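Long-range contact in cysteine desulfurase (Thermococcus onnurineus, PDB 5B89), which probably takes sulfur from L-cysteine with the help of pyridoxal 5'-phosphate, leaving L-alanine and passing the sulfur to a carrier: residues E36-A44 / D365-G373. Numbering follows the deposited sequence.
With ALA (alanine), chain H.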
loop_
_atom_site.group_PDB
_atom_site.type_symbol
_atom_site.label_atom_id
_atom_site.label_comp_id
_atom_site.label_asym_id
_atom_site.label_seq_id
_atom_site.Cartn_x
_atom_site.Cartn_y
_atom_site.Cartn_z
ATOM N N GLU B 36 17.579 -15.411 18.208
ATOM C CA GLU B 36 16.692 -15.335 19.347
ATOM C C GLU B 36 15.524 -16.272 19.391
ATOM O O GLU B 36 15.061 -16.605 20.417
ATOM C CB GLU B 36 16.087 -13.927 19.454
ATOM C CG GLU B 36 17.052 -12.808 19.259
ATOM C CD GLU B 36 18.026 -12.681 20.381
ATOM O OE1 GLU B 36 19.137 -12.249 20.131
ATOM O OE2 GLU B 36 17.668 -13.007 21.494
ATOM N N VAL B 37 15.032 -16.637 18.230
ATOM C CA VAL B 37 13.921 -17.541 18.150
ATOM C C VAL B 37 14.103 -18.540 16.960
ATOM O O VAL B 37 14.894 -18.307 16.138
ATOM C CB VAL B 37 12.581 -16.795 17.893
ATOM C CG1 VAL B 37 12.258 -15.838 19.009
ATOM C CG2 VAL B 37 12.582 -16.060 16.560
ATOM N N ILE B 38 13.325 -19.615 16.949
ATOM C CA ILE B 38 13.273 -20.546 15.849
ATOM C C ILE B 38 11.998 -20.075 15.137
ATOM O O ILE B 38 10.945 -20.287 15.595
ATOM C CB ILE B 38 13.139 -21.986 16.323
ATOM C CG1 ILE B 38 14.449 -22.408 16.968
ATOM C CG2 ILE B 38 12.854 -22.901 15.152
ATOM C CD1 ILE B 38 14.422 -23.811 17.539
ATOM N N TYR B 39 12.177 -19.385 14.032
ATOM C CA TYR B 39 11.069 -18.790 13.297
ATOM C C TYR B 39 10.550 -19.723 12.179
ATOM O O TYR B 39 11.120 -19.823 11.151
ATOM C CB TYR B 39 11.477 -17.420 12.709
ATOM C CG TYR B 39 10.329 -16.627 12.117
ATOM C CD1 TYR B 39 9.500 -15.887 12.898
ATOM C CD2 TYR B 39 10.090 -16.674 10.783
ATOM C CE1 TYR B 39 8.459 -15.191 12.353
ATOM C CE2 TYR B 39 9.059 -15.984 10.240
ATOM C CZ TYR B 39 8.258 -15.245 11.026
ATOM O OH TYR B 39 7.229 -14.566 10.479
ATOM N N PHE B 40 9.420 -20.336 12.482
ATOM C CA PHE B 40 8.734 -21.258 11.590
ATOM C C PHE B 40 7.360 -20.708 11.160
ATOM O O PHE B 40 6.436 -21.414 11.049
ATOM C CB PHE B 40 8.554 -22.641 12.262
ATOM C CG PHE B 40 9.822 -23.501 12.342
ATOM C CD1 PHE B 40 10.992 -23.140 11.766
ATOM C CD2 PHE B 40 9.786 -24.696 13.002
ATOM C CE1 PHE B 40 12.111 -23.936 11.837
ATOM C CE2 PHE B 40 10.885 -25.512 13.075
ATOM C CZ PHE B 40 12.056 -25.132 12.508
ATOM N N ASP B 41 7.301 -19.409 10.935
ATOM C CA ASP B 41 6.040 -18.784 10.497
ATOM C C ASP B 41 6.245 -17.975 9.226
ATOM O O ASP B 41 5.684 -16.952 9.057
ATOM C CB ASP B 41 5.405 -17.923 11.575
ATOM C CG ASP B 41 3.917 -17.632 11.313
ATOM O OD1 ASP B 41 3.304 -18.346 10.546
ATOM O OD2 ASP B 41 3.454 -16.679 11.889
ATOM N N ASN B 42 7.075 -18.527 8.351
ATOM C CA ASN B 42 7.456 -17.868 7.091
ATOM C C ASN B 42 6.280 -17.716 6.100
ATOM O O ASN B 42 6.346 -16.784 5.293
ATOM C CB ASN B 42 8.643 -18.615 6.456
ATOM C CG ASN B 42 9.880 -18.419 7.290
ATOM O OD1 ASN B 42 10.473 -17.319 7.304
ATOM N ND2 ASN B 42 10.198 -19.370 8.062
ATOM N N THR B 43 5.286 -18.563 6.170
ATOM C CA THR B 43 4.085 -18.455 5.300
ATOM C C THR B 43 3.388 -17.156 5.623
ATOM O O THR B 43 2.823 -16.505 4.674
ATOM C CB THR B 43 3.214 -19.677 5.445
ATOM O OG1 THR B 43 3.982 -20.748 4.872
ATOM C CG2 THR B 43 1.969 -19.556 4.667
ATOM N N ALA B 44 3.373 -16.704 6.897
ATOM C CA ALA B 44 2.713 -15.488 7.297
ATOM C C ALA B 44 3.524 -14.311 6.834
ATOM O O ALA B 44 2.950 -13.362 6.249
ATOM C CB ALA B 44 2.493 -15.420 8.765
ATOM N N ASP B 365 6.449 -21.063 24.136
ATOM C CA ASP B 365 7.140 -21.128 25.431
ATOM C C ASP B 365 8.616 -21.487 25.155
ATOM O O ASP B 365 9.482 -21.110 25.949
ATOM C CB ASP B 365 6.493 -22.202 26.315
ATOM C CG ASP B 365 5.106 -21.944 26.797
ATOM O OD1 ASP B 365 4.613 -20.825 26.770
ATOM O OD2 ASP B 365 4.439 -22.953 27.179
ATOM N N HIS B 366 8.868 -22.391 24.190
ATOM C CA HIS B 366 10.139 -22.872 23.777
ATOM C C HIS B 366 10.826 -22.049 22.680
ATOM O O HIS B 366 11.736 -22.488 22.065
ATOM C CB HIS B 366 10.043 -24.342 23.364
ATOM C CG HIS B 366 9.683 -25.278 24.463
ATOM N ND1 HIS B 366 8.431 -25.531 24.928
ATOM C CD2 HIS B 366 10.513 -26.086 25.153
ATOM C CE1 HIS B 366 8.504 -26.412 25.937
ATOM N NE2 HIS B 366 9.741 -26.741 26.054
ATOM N N SER B 367 10.329 -20.811 22.492
ATOM C CA SER B 367 10.844 -19.891 21.527
ATOM C C SER B 367 10.780 -20.402 20.045
ATOM O O SER B 367 11.644 -19.981 19.282
ATOM C CB SER B 367 12.257 -19.472 21.838
ATOM O OG SER B 367 12.262 -18.784 23.122
ATOM N N ILE B 368 9.773 -21.242 19.782
ATOM C CA ILE B 368 9.526 -21.691 18.422
ATOM C C ILE B 368 8.179 -21.057 17.990
ATOM O O ILE B 368 7.160 -21.152 18.599
ATOM C CB ILE B 368 9.373 -23.215 18.376
ATOM C CG1 ILE B 368 10.660 -23.904 18.874
ATOM C CG2 ILE B 368 8.995 -23.645 16.942
ATOM C CD1 ILE B 368 10.458 -25.401 19.158
ATOM N N MET B 369 8.267 -20.338 16.840
ATOM C CA MET B 369 7.195 -19.509 16.297
ATOM C C MET B 369 6.514 -20.272 15.179
ATOM O O MET B 369 7.114 -20.503 14.144
ATOM C CB MET B 369 7.777 -18.186 15.766
ATOM C CG MET B 369 8.755 -17.366 16.585
ATOM S SD MET B 369 8.160 -16.592 18.129
ATOM C CE MET B 369 8.612 -17.805 19.416
ATOM N N VAL B 370 5.287 -20.648 15.513
ATOM C CA VAL B 370 4.414 -21.255 14.528
ATOM C C VAL B 370 3.073 -20.555 14.528
ATOM O O VAL B 370 2.713 -19.823 15.423
ATOM C CB VAL B 370 4.220 -22.782 14.767
ATOM C CG1 VAL B 370 5.469 -23.579 14.598
ATOM C CG2 VAL B 370 3.523 -23.090 16.079
ATOM N N ARG B 371 2.268 -20.810 13.461
ATOM C CA ARG B 371 0.919 -20.228 13.422
ATOM C C ARG B 371 -0.113 -21.334 13.593
ATOM O O ARG B 371 0.127 -22.500 13.368
ATOM C CB ARG B 371 0.721 -19.419 12.129
ATOM C CG ARG B 371 -0.371 -18.360 12.353
ATOM C CD ARG B 371 -0.263 -17.098 11.538
ATOM N NE ARG B 371 0.739 -16.114 11.912
ATOM C CZ ARG B 371 0.533 -14.923 12.474
ATOM N NH1 ARG B 371 -0.666 -14.517 12.879
ATOM N NH2 ARG B 371 1.555 -14.134 12.613
ATOM N N SER B 372 -1.232 -20.929 14.150
ATOM C CA SER B 372 -2.324 -21.840 14.403
ATOM C C SER B 372 -3.639 -21.223 13.938
ATOM O O SER B 372 -3.772 -20.040 13.920
ATOM C CB SER B 372 -2.365 -22.211 15.907
ATOM O OG SER B 372 -2.365 -21.034 16.704
ATOM N N GLY B 373 -4.576 -22.096 13.606
ATOM C CA GLY B 373 -5.879 -21.659 13.171
ATOM C C GLY B 373 -6.247 -22.097 11.784
ATOM O O GLY B 373 -5.750 -22.999 11.315
HETATM N N ALA H . -0.955 -15.997 3.497
HETATM C CA ALA H . -0.480 -15.828 4.957
HETATM C C ALA H . -0.987 -16.839 6.013
HETATM O O ALA H . -1.419 -17.926 5.559
HETATM C CB ALA H . -0.689 -14.436 5.586
HETATM O OXT ALA H . -0.898 -16.717 7.291
HETATM O O HOH W 1 4.621 -13.946 11.626
#
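Ile38 lies in parallel register with Ile368, and three backbone bonds join the strands: Ile38 N to Ser367 O, 2.9 Å and nearly straight, Met369 N to Ile38 O, 3.0 Å, and Phe40 N to Met369 O, more bent at 132°. The tight part is the face of Tyr39 and Met369. Met369, bent at chi2 and chi3, lays its CG 4.0 Å from CD1 of the Tyr39 ring and equally near CG2 of Val37, crossing both side chains at about a right angle; Leu74 and His72 of the second subunit pack against Tyr39 and Met369. On the other face Ile38 and Phe40 lie alongside Ile368, and Glu402 and Thr405 of helix 400-415 touch Ile38. The loose side is the solvent end, where exposed Glu36 brings only its O within 4.3 Å of Ser367 CB. Farther along, Asp41 and Arg371 form a salt bridge with nearly coplanar carboxylate and guanidinium. Asp41 OD2 takes Arg371 NE on its syn lone pair at 2.8 Å and NH2 only weakly; with CG of Asp41 anti to its own backbone N (chi1 -162°), the carboxylate is turned to Arg371, OD1 lying 3.2 Å from Arg371 CB. His72 of the second subunit also binds OD2, and Val67 O of that subunit accepts Arg371 NH1. An alanine in place of Arg371 would probably leave the buried Asp41 carboxylate without its close cationic mate. From Asp41 the chain runs on to Thr43 and Ala44, which line the bound alanine's pocket. Strand 38-39 is the outermost, within the chain, of the small domain's four-stranded mixed sheet in this class-V (fold type I) pyridoxal-phosphate enzyme.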